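Long-range contacts in Rod shape determining protein RodA (Thermus thermophilus, PDB 6BAR), which probably polymerises lipid-linked disaccharide precursors into peptidoglycan for cell wall elongation, as a membrane glycosyltransferase of the SEDS family: residues A[13-18]-A[282-287]; A[67-72]-A[118-123]; A[81-86]-A[95-100]; A[156-161]-A[304-309]. One frame throughout, in Å; residues are numbered along the deposited sequence.

Interaction 1: residues A[13-18]-A[282-287]; sequences WGLVFL and ARLFAL
Leu15 and Arg283 are the facing pair of two nearly antiparallel helix segments: their CA atoms lie 6.4 Å apart, the segment axes approach to 10.2 Å, and the N-to-C directions of 13-18 and 282-287 differ by 155°. Leucine side chains bridge that gap. Leu15 has its CG opposite the backbone N (chi1 177°), which brings the CD2 branch across to the other helix. There this methyl meets Leu287 CD1 at 3.9 Å and Leu284 CD2 at 4.0 Å, lying between two residues one turn apart. Leu15 and Leu284 cross almost at a right angle. This is apolar helix-helix packing in a bundle of transmembrane helices, and it joins helix 13-30, first in the chain, to the late helix 266-288; Leu350 of helix 336-354 also touches Leu15. Toward one margin of the contact the chain of Arg283 bends at chi2 (-55°). Its aliphatic part lies against Leu18, with CG 3.9 Å from Leu18 CD1, while the guanidinium reaches the start of helix 13-30. NH2 comes 3.6 Å from Gly14 CA, a residue with no side chain to stand in its way. The charge is paired by a salt bridge from NH2 to Asp12 OD1; the other oxygen of that carboxylate, OD2, accepts a hydrogen bond from Leu15 N, so Asp12 ties the arginine to the first turn.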
loop_
_atom_site.group_PDB
_atom_site.type_symbol
_atom_site.label_atom_id
_atom_site.label_comp_id
_atom_site.label_asym_id
_atom_site.label_seq_id
_atom_site.Cartn_x
_atom_site.Cartn_y
_atom_site.Cartn_z
ATOM N N TRP A 13 -16.724 -6.830 8.721
ATOM C CA TRP A 13 -15.810 -7.297 9.753
ATOM C C TRP A 13 -14.924 -8.446 9.281
ATOM O O TRP A 13 -13.891 -8.700 9.908
ATOM C CB TRP A 13 -16.601 -7.699 11.002
ATOM C CG TRP A 13 -17.449 -6.578 11.543
ATOM C CD1 TRP A 13 -18.751 -6.310 11.226
ATOM C CD2 TRP A 13 -17.050 -5.566 12.479
ATOM N NE1 TRP A 13 -19.189 -5.199 11.911
ATOM C CE2 TRP A 13 -18.165 -4.724 12.687
ATOM C CE3 TRP A 13 -15.861 -5.291 13.163
ATOM C CZ2 TRP A 13 -18.124 -3.627 13.551
ATOM C CZ3 TRP A 13 -15.823 -4.202 14.020
ATOM C CH2 TRP A 13 -16.947 -3.386 14.206
ATOM N N GLY A 14 -15.289 -9.130 8.195
ATOM C CA GLY A 14 -14.410 -10.154 7.650
ATOM C C GLY A 14 -13.056 -9.603 7.240
ATOM O O GLY A 14 -12.016 -10.192 7.552
ATOM N N LEU A 15 -13.049 -8.464 6.543
ATOM C CA LEU A 15 -11.792 -7.810 6.189
ATOM C C LEU A 15 -11.008 -7.418 7.433
ATOM O O LEU A 15 -9.772 -7.501 7.456
ATOM C CB LEU A 15 -12.071 -6.584 5.321
ATOM C CG LEU A 15 -10.873 -5.731 4.909
ATOM C CD1 LEU A 15 -9.902 -6.549 4.071
ATOM C CD2 LEU A 15 -11.338 -4.503 4.146
ATOM N N VAL A 16 -11.715 -6.985 8.478
ATOM C CA VAL A 16 -11.066 -6.665 9.743
ATOM C C VAL A 16 -10.345 -7.896 10.294
ATOM O O VAL A 16 -9.182 -7.820 10.716
ATOM C CB VAL A 16 -12.099 -6.102 10.737
ATOM C CG1 VAL A 16 -11.429 -5.679 12.023
ATOM C CG2 VAL A 16 -12.849 -4.932 10.110
ATOM N N PHE A 17 -11.017 -9.057 10.285
ATOM C CA PHE A 17 -10.374 -10.272 10.786
ATOM C C PHE A 17 -9.186 -10.668 9.921
ATOM O O PHE A 17 -8.184 -11.174 10.434
ATOM C CB PHE A 17 -11.361 -11.441 10.869
ATOM C CG PHE A 17 -10.691 -12.787 11.087
ATOM C CD1 PHE A 17 -10.187 -13.136 12.335
ATOM C CD2 PHE A 17 -10.562 -13.696 10.040
ATOM C CE1 PHE A 17 -9.567 -14.365 12.539
ATOM C CE2 PHE A 17 -9.945 -14.930 10.235
ATOM C CZ PHE A 17 -9.448 -15.263 11.486
ATOM N N LEU A 18 -9.277 -10.447 8.608
ATOM C CA LEU A 18 -8.158 -10.785 7.729
ATOM C C LEU A 18 -6.928 -9.932 8.042
ATOM O O LEU A 18 -5.805 -10.450 8.175
ATOM C CB LEU A 18 -8.576 -10.623 6.266
ATOM C CG LEU A 18 -9.689 -11.535 5.732
ATOM C CD1 LEU A 18 -9.889 -11.350 4.228
ATOM C CD2 LEU A 18 -9.422 -12.996 6.058
ATOM N N ALA A 282 -9.187 -10.758 -2.298
ATOM C CA ALA A 282 -10.542 -11.122 -2.706
ATOM C C ALA A 282 -11.586 -10.265 -2.002
ATOM O O ALA A 282 -12.523 -9.776 -2.637
ATOM C CB ALA A 282 -10.805 -12.603 -2.430
ATOM N N ARG A 283 -11.454 -10.085 -0.686
ATOM C CA ARG A 283 -12.428 -9.269 0.032
ATOM C C ARG A 283 -12.348 -7.810 -0.395
ATOM O O ARG A 283 -13.374 -7.126 -0.461
ATOM C CB ARG A 283 -12.237 -9.400 1.542
ATOM C CG ARG A 283 -13.153 -10.440 2.201
ATOM C CD ARG A 283 -14.631 -10.177 1.907
ATOM N NE ARG A 283 -15.509 -11.223 2.437
ATOM C CZ ARG A 283 -16.143 -11.156 3.605
ATOM N NH1 ARG A 283 -16.924 -12.154 4.003
ATOM N NH2 ARG A 283 -15.998 -10.091 4.378
ATOM N N LEU A 284 -11.147 -7.318 -0.708
ATOM C CA LEU A 284 -11.026 -5.949 -1.209
ATOM C C LEU A 284 -11.750 -5.779 -2.542
ATOM O O LEU A 284 -12.535 -4.841 -2.721
ATOM C CB LEU A 284 -9.554 -5.559 -1.346
ATOM C CG LEU A 284 -8.822 -5.215 -0.048
ATOM C CD1 LEU A 284 -7.350 -4.965 -0.305
ATOM C CD2 LEU A 284 -9.467 -4.003 0.607
ATOM N N PHE A 285 -11.502 -6.682 -3.493
ATOM C CA PHE A 285 -12.184 -6.573 -4.780
ATOM C C PHE A 285 -13.678 -6.885 -4.676
ATOM O O PHE A 285 -14.453 -6.431 -5.524
ATOM C CB PHE A 285 -11.499 -7.476 -5.811
ATOM C CG PHE A 285 -10.251 -6.871 -6.410
ATOM C CD1 PHE A 285 -10.143 -5.498 -6.577
ATOM C CD2 PHE A 285 -9.189 -7.670 -6.803
ATOM C CE1 PHE A 285 -9.000 -4.935 -7.129
ATOM C CE2 PHE A 285 -8.044 -7.111 -7.356
ATOM C CZ PHE A 285 -7.950 -5.743 -7.518
ATOM N N ALA A 286 -14.103 -7.630 -3.652
ATOM C CA ALA A 286 -15.527 -7.849 -3.423
ATOM C C ALA A 286 -16.190 -6.597 -2.869
ATOM O O ALA A 286 -17.299 -6.243 -3.279
ATOM C CB ALA A 286 -15.741 -9.027 -2.468
ATOM N N LEU A 287 -15.530 -5.921 -1.925
ATOM C CA LEU A 287 -16.034 -4.638 -1.461
ATOM C C LEU A 287 -16.023 -3.609 -2.580
ATOM O O LEU A 287 -16.886 -2.725 -2.614
ATOM C CB LEU A 287 -15.212 -4.145 -0.269
ATOM C CG LEU A 287 -15.195 -5.055 0.965
ATOM C CD1 LEU A 287 -14.678 -4.290 2.169
ATOM C CD2 LEU A 287 -16.566 -5.664 1.246
#

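Interaction 2: residues A[67-72]-A[118-123]; sequences GLAYPL and LAKALE
Lys120 and Tyr70 form the only cation-pi pair between the two segments. NZ stands 4.8 Å from the centroid of the Tyr70 ring and 29° off its normal, so the ammonium sits off-centre over the face. The lysine reaches it with CG anti to its own backbone nitrogen (chi1 -178°) and every later torsion extended, its straight chain crossing the tyrosine at about a right angle. The same NZ also makes a weak hydrogen bond to Phe66 O, at the end of helix 62-67, where the partial negative charge of a helix terminus would be expected to favour an ammonium; Gly67 CA lies 4.3 Å from NZ. The rest is apolar. Lys120 CD rides over the ring toward its rim, 4.1 Å from Tyr70 CZ, and on another side it packs on Ala69, whose CB lies 3.8 Å from CD. Ala69 CB also touches Lys120 CB, at 4.0 Å. Ala121 approaches the tyrosine at the edge instead, near the ring plane beside the hydroxyl, with CB 4.2 Å from Tyr70 CZ. Lysine and alanine, neighbours in sequence, thus take the face and the phenol end of one ring. The arrangement joins the first turn of helix 69-86, a predicted transmembrane helix, just after the break at Leu68, to the last turn of helix 106-121, at the margin of the helical bundle of this SEDS protein.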
loop_
_atom_site.group_PDB
_atom_site.type_symbol
_atom_site.label_atom_id
_atom_site.label_comp_id
_atom_site.label_asym_id
_atom_site.label_seq_id
_atom_site.Cartn_x
_atom_site.Cartn_y
_atom_site.Cartn_z
ATOM N N GLY A 67 -13.568 15.173 -0.743
ATOM C CA GLY A 67 -13.305 16.592 -0.877
ATOM C C GLY A 67 -11.841 16.932 -0.740
ATOM O O GLY A 67 -11.382 17.922 -1.321
ATOM N N LEU A 68 -11.103 16.124 0.017
ATOM C CA LEU A 68 -9.659 16.261 0.201
ATOM C C LEU A 68 -8.844 15.548 -0.867
ATOM O O LEU A 68 -7.630 15.401 -0.698
ATOM C CB LEU A 68 -9.251 15.712 1.564
ATOM C CG LEU A 68 -9.764 16.522 2.741
ATOM C CD1 LEU A 68 -9.418 15.821 4.038
ATOM C CD2 LEU A 68 -9.143 17.897 2.671
ATOM N N ALA A 69 -9.478 15.093 -1.949
ATOM C CA ALA A 69 -8.763 14.292 -2.937
ATOM C C ALA A 69 -7.645 15.092 -3.594
ATOM O O ALA A 69 -6.535 14.580 -3.784
ATOM C CB ALA A 69 -9.739 13.768 -3.990
ATOM N N TYR A 70 -7.914 16.343 -3.933
ATOM C CA TYR A 70 -6.955 17.180 -4.639
ATOM C C TYR A 70 -5.963 17.842 -3.677
ATOM O O TYR A 70 -4.761 17.888 -3.983
ATOM C CB TYR A 70 -7.700 18.218 -5.488
ATOM C CG TYR A 70 -8.512 17.624 -6.637
ATOM C CD1 TYR A 70 -8.216 16.361 -7.149
ATOM C CD2 TYR A 70 -9.566 18.326 -7.211
ATOM C CE1 TYR A 70 -8.951 15.814 -8.201
ATOM C CE2 TYR A 70 -10.302 17.786 -8.261
ATOM C CZ TYR A 70 -9.988 16.531 -8.750
ATOM O OH TYR A 70 -10.717 15.997 -9.790
ATOM N N PRO A 71 -6.399 18.359 -2.512
ATOM C CA PRO A 71 -5.404 18.883 -1.558
ATOM C C PRO A 71 -4.415 17.837 -1.068
ATOM O O PRO A 71 -3.219 18.138 -0.944
ATOM C CB PRO A 71 -6.271 19.432 -0.414
ATOM C CG PRO A 71 -7.557 19.759 -1.043
ATOM C CD PRO A 71 -7.770 18.697 -2.084
ATOM N N LEU A 72 -4.865 16.612 -0.783
ATOM C CA LEU A 72 -3.908 15.602 -0.343
ATOM C C LEU A 72 -2.910 15.266 -1.446
ATOM O O LEU A 72 -1.723 15.060 -1.162
ATOM C CB LEU A 72 -4.642 14.349 0.144
ATOM C CG LEU A 72 -5.470 14.551 1.422
ATOM C CD1 LEU A 72 -6.059 13.236 1.913
ATOM C CD2 LEU A 72 -4.661 15.229 2.521
ATOM N N LEU A 118 -7.111 10.499 -8.582
ATOM C CA LEU A 118 -7.478 9.856 -9.837
ATOM C C LEU A 118 -8.892 9.294 -9.776
ATOM O O LEU A 118 -9.646 9.398 -10.752
ATOM C CB LEU A 118 -6.466 8.764 -10.180
ATOM C CG LEU A 118 -6.316 8.452 -11.673
ATOM C CD1 LEU A 118 -5.967 9.712 -12.461
ATOM C CD2 LEU A 118 -5.274 7.372 -11.905
ATOM N N ALA A 119 -9.281 8.718 -8.633
ATOM C CA ALA A 119 -10.644 8.216 -8.499
ATOM C C ALA A 119 -11.664 9.335 -8.663
ATOM O O ALA A 119 -12.657 9.173 -9.382
ATOM C CB ALA A 119 -10.825 7.519 -7.150
ATOM N N LYS A 120 -11.434 10.484 -8.014
ATOM C CA LYS A 120 -12.393 11.584 -8.110
ATOM C C LYS A 120 -12.400 12.194 -9.508
ATOM O O LYS A 120 -13.469 12.435 -10.077
ATOM C CB LYS A 120 -12.094 12.656 -7.059
ATOM C CG LYS A 120 -13.087 13.824 -7.066
ATOM C CD LYS A 120 -12.678 14.944 -6.102
ATOM C CE LYS A 120 -13.695 16.094 -6.095
ATOM N NZ LYS A 120 -13.330 17.196 -5.150
ATOM N N ALA A 121 -11.227 12.445 -10.089
ATOM C CA ALA A 121 -11.208 13.038 -11.419
ATOM C C ALA A 121 -11.654 12.072 -12.510
ATOM O O ALA A 121 -11.862 12.514 -13.643
ATOM C CB ALA A 121 -9.811 13.574 -11.751
ATOM N N LEU A 122 -11.815 10.779 -12.220
ATOM C CA LEU A 122 -12.191 9.838 -13.270
ATOM C C LEU A 122 -13.576 9.225 -13.061
ATOM O O LEU A 122 -13.808 8.083 -13.460
ATOM C CB LEU A 122 -11.137 8.735 -13.414
ATOM C CG LEU A 122 -9.920 9.021 -14.313
ATOM C CD1 LEU A 122 -9.038 7.788 -14.462
ATOM C CD2 LEU A 122 -10.347 9.541 -15.681
ATOM N N GLU A 123 -14.525 9.964 -12.482
ATOM C CA GLU A 123 -15.886 9.450 -12.342
ATOM C C GLU A 123 -16.903 10.154 -13.233
ATOM O O GLU A 123 -18.080 9.776 -13.216
ATOM C CB GLU A 123 -16.348 9.505 -10.878
ATOM C CG GLU A 123 -16.722 10.875 -10.352
ATOM C CD GLU A 123 -17.033 10.842 -8.868
ATOM O OE1 GLU A 123 -16.534 11.721 -8.128
ATOM O OE2 GLU A 123 -17.765 9.922 -8.441
#

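Interaction 3: residues A[81-86]-A[95-100]; sequences ALVLVV and AWFVLG
Phe97 of strand 97-99 inserts its ring against the last turns of helix 69-86. The strand belongs to a small beta hairpin with strand 102-104, to which Phe97 is joined by backbone hydrogen bonds with Phe104; the axes of helix segment and strand pass 9.9 Å apart at 60°. From the strand the CB of Phe97 sets out to one side of the helix, and CG stands anti to the carbonyl carbon (chi1 -77°), which turns the ring back toward Val83. Along one side of the ring, CD1 meets Val83 CG2 at 4.1 Å and CE1 meets Val83 CB at 3.6 Å. Along the other, CD2 and CE2 come near Val86 O, the latter at 3.9 Å, an oblique approach. At the tip, CZ touches Leu82 CG at 4.0 Å and also lies close to the backbone of Val83. Val83 CG2 sits over the ring face as a CH-pi contact, and this methyl also reaches Trp96 N at 3.7 Å, bridging the ring and the backbone leading into it. Pro106, at the start of helix 106-121, touches both Val83 and Phe97. With only a methyl group at Phe97, as in an alanine, the space beside Val83 and Leu82 would probably be left unfilled and the hairpin less firmly seated on the helix end. Beyond the ring, one water links the two backbones weakly, donating to Val86 O at 3.4 Å and to Val98 O at 3.5 Å.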
loop_
_atom_site.group_PDB
_atom_site.type_symbol
_atom_site.label_atom_id
_atom_site.label_comp_id
_atom_site.label_asym_id
_atom_site.label_seq_id
_atom_site.Cartn_x
_atom_site.Cartn_y
_atom_site.Cartn_z
ATOM N N ALA A 81 8.646 16.458 -3.268
ATOM C CA ALA A 81 9.657 17.411 -3.709
ATOM C C ALA A 81 10.559 17.835 -2.555
ATOM O O ALA A 81 11.776 17.967 -2.732
ATOM C CB ALA A 81 8.985 18.619 -4.352
ATOM N N LEU A 82 9.981 18.029 -1.362
ATOM C CA LEU A 82 10.736 18.489 -0.202
ATOM C C LEU A 82 11.656 17.419 0.368
ATOM O O LEU A 82 12.706 17.753 0.932
ATOM C CB LEU A 82 9.782 18.962 0.895
ATOM C CG LEU A 82 10.488 19.574 2.102
ATOM C CD1 LEU A 82 11.172 20.856 1.670
ATOM C CD2 LEU A 82 9.530 19.822 3.260
ATOM N N VAL A 83 11.278 16.141 0.266
ATOM C CA VAL A 83 12.145 15.093 0.796
ATOM C C VAL A 83 13.457 15.030 0.015
ATOM O O VAL A 83 14.496 14.659 0.576
ATOM C CB VAL A 83 11.397 13.738 0.814
ATOM C CG1 VAL A 83 11.287 13.145 -0.575
ATOM C CG2 VAL A 83 12.063 12.766 1.780
ATOM N N LEU A 84 13.446 15.431 -1.260
ATOM C CA LEU A 84 14.676 15.453 -2.043
ATOM C C LEU A 84 15.682 16.464 -1.506
ATOM O O LEU A 84 16.893 16.285 -1.681
ATOM C CB LEU A 84 14.357 15.763 -3.502
ATOM C CG LEU A 84 13.464 14.741 -4.200
ATOM C CD1 LEU A 84 13.104 15.202 -5.604
ATOM C CD2 LEU A 84 14.158 13.393 -4.237
ATOM N N VAL A 85 15.212 17.531 -0.870
ATOM C CA VAL A 85 16.101 18.587 -0.400
ATOM C C VAL A 85 16.546 18.347 1.037
ATOM O O VAL A 85 17.738 18.425 1.345
ATOM C CB VAL A 85 15.414 19.962 -0.557
ATOM C CG1 VAL A 85 16.283 21.063 0.034
ATOM C CG2 VAL A 85 15.122 20.241 -2.026
ATOM N N VAL A 86 15.611 18.043 1.938
ATOM C CA VAL A 86 15.926 17.918 3.359
ATOM C C VAL A 86 15.589 16.515 3.860
ATOM O O VAL A 86 14.979 16.352 4.925
ATOM C CB VAL A 86 15.188 18.993 4.183
ATOM C CG1 VAL A 86 15.837 19.165 5.557
ATOM C CG2 VAL A 86 15.150 20.322 3.436
ATOM N N ALA A 95 14.649 9.347 0.999
ATOM C CA ALA A 95 13.225 9.098 0.839
ATOM C C ALA A 95 12.498 9.082 2.178
ATOM O O ALA A 95 11.348 8.631 2.242
ATOM C CB ALA A 95 12.987 7.775 0.114
ATOM N N TRP A 96 13.132 9.567 3.240
ATOM C CA TRP A 96 12.568 9.506 4.578
ATOM C C TRP A 96 12.741 10.839 5.284
ATOM O O TRP A 96 13.784 11.485 5.166
ATOM C CB TRP A 96 13.232 8.406 5.407
ATOM C CG TRP A 96 12.762 7.040 5.071
ATOM C CD1 TRP A 96 13.131 6.285 3.997
ATOM C CD2 TRP A 96 11.834 6.251 5.821
ATOM N NE1 TRP A 96 12.485 5.070 4.030
ATOM C CE2 TRP A 96 11.683 5.026 5.140
ATOM C CE3 TRP A 96 11.111 6.463 7.001
ATOM C CZ2 TRP A 96 10.837 4.017 5.599
ATOM C CZ3 TRP A 96 10.276 5.457 7.458
ATOM C CH2 TRP A 96 10.146 4.251 6.757
ATOM N N PHE A 97 11.719 11.242 6.021
ATOM C CA PHE A 97 11.829 12.350 6.954
ATOM C C PHE A 97 12.083 11.761 8.334
ATOM O O PHE A 97 11.265 10.979 8.838
ATOM C CB PHE A 97 10.562 13.207 6.957
ATOM C CG PHE A 97 10.445 14.138 5.780
ATOM C CD1 PHE A 97 9.530 13.890 4.770
ATOM C CD2 PHE A 97 11.245 15.264 5.690
ATOM C CE1 PHE A 97 9.418 14.750 3.689
ATOM C CE2 PHE A 97 11.138 16.124 4.611
ATOM C CZ PHE A 97 10.223 15.867 3.611
ATOM N N VAL A 98 13.219 12.117 8.929
ATOM C CA VAL A 98 13.602 11.624 10.248
ATOM C C VAL A 98 13.694 12.822 11.182
ATOM O O VAL A 98 14.603 13.653 11.057
ATOM C CB VAL A 98 14.919 10.835 10.220
ATOM C CG1 VAL A 98 15.272 10.350 11.618
ATOM C CG2 VAL A 98 14.797 9.652 9.270
ATOM N N LEU A 99 12.739 12.919 12.106
ATOM C CA LEU A 99 12.736 13.964 13.120
ATOM C C LEU A 99 12.904 13.331 14.497
ATOM O O LEU A 99 12.034 13.466 15.365
ATOM C CB LEU A 99 11.444 14.785 13.053
ATOM N N GLY A 100 14.021 12.632 14.699
ATOM C CA GLY A 100 14.285 11.944 15.939
ATOM C C GLY A 100 13.605 10.593 15.984
ATOM O O GLY A 100 13.967 9.660 15.259
HETATM O O HOH W 1 14.340 15.601 8.177
#

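Interaction 4: residues A[156-161]-A[304-309]; sequences ALVVLF and AGMLGF
Phe161 and Phe309 stack face against face in an offset arrangement, centroids 4.6 Å apart and planes at 20°. Over the Phe161 ring lies Phe309 CD1, displaced toward the rim; over the centre of the Phe309 ring lies Phe161 CB, 4.0 Å from the centroid, a CH-pi contact. The edges have other neighbours. Gly305 O lies near the plane of the Phe161 ring beside CE2, and Leu157 CB comes in at the edge of the Phe309 ring, 3.6 Å from CE2. Phe309 reaches across because its CG is anti to the backbone nitrogen (chi1 -175°), and Phe161 has the same disposition from the facing helix. Losing the Phe309 ring to an alanine is likely to leave Phe161 without its stacking partner and to open a gap beside Leu157 and Val158. Further along the interface, Val158 CG1 packs on Met306 CB at 3.6 Å, the two side chains crossing at about a right angle. The extended methionine then runs past Val158 O, so that its terminal CE comes 3.5 Å from Val159 CA. Leu181 of helix 175-184 touches Phe161, and Leu115 of helix 106-121 touches Met306. The segment axes come within 8.7 Å of each other, their directions 143° apart: roughly antiparallel packing of two predicted transmembrane helices, 153-170 and 294-319, in the interior of the SEDS helical bundle.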
loop_
_atom_site.group_PDB
_atom_site.type_symbol
_atom_site.label_atom_id
_atom_site.label_comp_id
_atom_site.label_asym_id
_atom_site.label_seq_id
_atom_site.Cartn_x
_atom_site.Cartn_y
_atom_site.Cartn_z
ATOM N N ALA A 156 7.754 3.674 -6.990
ATOM C CA ALA A 156 7.329 4.070 -8.328
ATOM C C ALA A 156 6.556 2.948 -9.009
ATOM O O ALA A 156 5.526 3.196 -9.645
ATOM C CB ALA A 156 8.534 4.486 -9.168
ATOM N N LEU A 157 7.030 1.707 -8.873
ATOM C CA LEU A 157 6.313 0.570 -9.447
ATOM C C LEU A 157 4.940 0.405 -8.814
ATOM O O LEU A 157 3.951 0.179 -9.519
ATOM C CB LEU A 157 7.124 -0.713 -9.279
ATOM C CG LEU A 157 8.331 -0.860 -10.195
ATOM C CD1 LEU A 157 8.996 -2.197 -9.946
ATOM C CD2 LEU A 157 7.916 -0.723 -11.645
ATOM N N VAL A 158 4.864 0.497 -7.482
ATOM C CA VAL A 158 3.575 0.374 -6.800
ATOM C C VAL A 158 2.607 1.434 -7.301
ATOM O O VAL A 158 1.460 1.138 -7.658
ATOM C CB VAL A 158 3.755 0.467 -5.277
ATOM C CG1 VAL A 158 2.409 0.383 -4.590
ATOM C CG2 VAL A 158 4.660 -0.634 -4.789
ATOM N N VAL A 159 3.061 2.687 -7.336
ATOM C CA VAL A 159 2.210 3.790 -7.772
ATOM C C VAL A 159 1.729 3.566 -9.200
ATOM O O VAL A 159 0.526 3.642 -9.488
ATOM C CB VAL A 159 2.960 5.125 -7.633
ATOM C CG1 VAL A 159 2.236 6.221 -8.394
ATOM C CG2 VAL A 159 3.111 5.493 -6.163
ATOM N N LEU A 160 2.664 3.293 -10.115
ATOM C CA LEU A 160 2.304 3.129 -11.517
ATOM C C LEU A 160 1.337 1.970 -11.705
ATOM O O LEU A 160 0.367 2.080 -12.465
ATOM C CB LEU A 160 3.563 2.921 -12.360
ATOM C CG LEU A 160 3.406 3.004 -13.881
ATOM C CD1 LEU A 160 2.622 4.249 -14.287
ATOM C CD2 LEU A 160 4.768 2.994 -14.552
ATOM N N PHE A 161 1.570 0.854 -11.013
ATOM C CA PHE A 161 0.687 -0.287 -11.167
ATOM C C PHE A 161 -0.692 -0.005 -10.591
ATOM O O PHE A 161 -1.702 -0.448 -11.150
ATOM C CB PHE A 161 1.295 -1.515 -10.508
ATOM C CG PHE A 161 0.404 -2.698 -10.558
ATOM C CD1 PHE A 161 0.361 -3.487 -11.689
ATOM C CD2 PHE A 161 -0.424 -3.002 -9.490
ATOM C CE1 PHE A 161 -0.473 -4.575 -11.747
ATOM C CE2 PHE A 161 -1.261 -4.085 -9.540
ATOM C CZ PHE A 161 -1.289 -4.877 -10.670
ATOM N N ALA A 304 -6.355 -2.184 -3.592
ATOM C CA ALA A 304 -6.108 -3.624 -3.641
ATOM C C ALA A 304 -5.003 -3.964 -4.630
ATOM O O ALA A 304 -4.185 -4.858 -4.373
ATOM C CB ALA A 304 -7.391 -4.372 -4.003
ATOM N N GLY A 305 -4.966 -3.267 -5.768
ATOM C CA GLY A 305 -3.896 -3.491 -6.724
ATOM C C GLY A 305 -2.529 -3.201 -6.138
ATOM O O GLY A 305 -1.616 -4.019 -6.229
ATOM N N MET A 306 -2.373 -2.026 -5.527
ATOM C CA MET A 306 -1.086 -1.683 -4.933
ATOM C C MET A 306 -0.662 -2.711 -3.887
ATOM O O MET A 306 0.509 -3.125 -3.834
ATOM C CB MET A 306 -1.161 -0.284 -4.324
ATOM C CG MET A 306 -1.264 0.819 -5.362
ATOM S SD MET A 306 -1.202 2.471 -4.645
ATOM C CE MET A 306 -0.882 3.443 -6.112
ATOM N N LEU A 307 -1.606 -3.149 -3.054
ATOM C CA LEU A 307 -1.272 -4.110 -2.006
ATOM C C LEU A 307 -0.817 -5.443 -2.602
ATOM O O LEU A 307 0.278 -5.948 -2.291
ATOM C CB LEU A 307 -2.482 -4.297 -1.094
ATOM C CG LEU A 307 -2.227 -4.650 0.366
ATOM C CD1 LEU A 307 -3.410 -4.208 1.197
ATOM C CD2 LEU A 307 -2.010 -6.143 0.509
ATOM N N GLY A 308 -1.658 -6.034 -3.459
ATOM C CA GLY A 308 -1.273 -7.262 -4.129
ATOM C C GLY A 308 0.035 -7.142 -4.886
ATOM O O GLY A 308 0.804 -8.105 -4.961
ATOM N N PHE A 309 0.321 -5.960 -5.437
ATOM C CA PHE A 309 1.545 -5.796 -6.211
ATOM C C PHE A 309 2.771 -5.825 -5.314
ATOM O O PHE A 309 3.786 -6.425 -5.676
ATOM C CB PHE A 309 1.505 -4.498 -7.016
ATOM C CG PHE A 309 2.690 -4.313 -7.924
ATOM C CD1 PHE A 309 2.743 -4.949 -9.153
ATOM C CD2 PHE A 309 3.746 -3.497 -7.553
ATOM C CE1 PHE A 309 3.832 -4.776 -9.995
ATOM C CE2 PHE A 309 4.838 -3.321 -8.392
ATOM C CZ PHE A 309 4.879 -3.962 -9.613
#

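How the interactions relate
Three of the contacts join helices of the membrane bundle, most of them predicted to span the membrane, while interaction 3 seats a beta hairpin on a helix end. Interactions 1 and 4 touch: helices 266-288 and 294-319, consecutive in the chain, meet where Leu284 and Phe285 pack on Ala304. Interactions 2 and 3 share helix 69-86, using its start and its end, with centres about 25 Å apart. Interactions 1 and 3 lie on opposite sides of the chain centre, with their centres about 34 Å apart. In sequence, interaction 1 spans interactions 2 and 3 and alternates with interaction 4; interaction 3 falls within the span of interaction 2, and both close before interaction 4 opens. Early and late helices are thereby interleaved in one bundle.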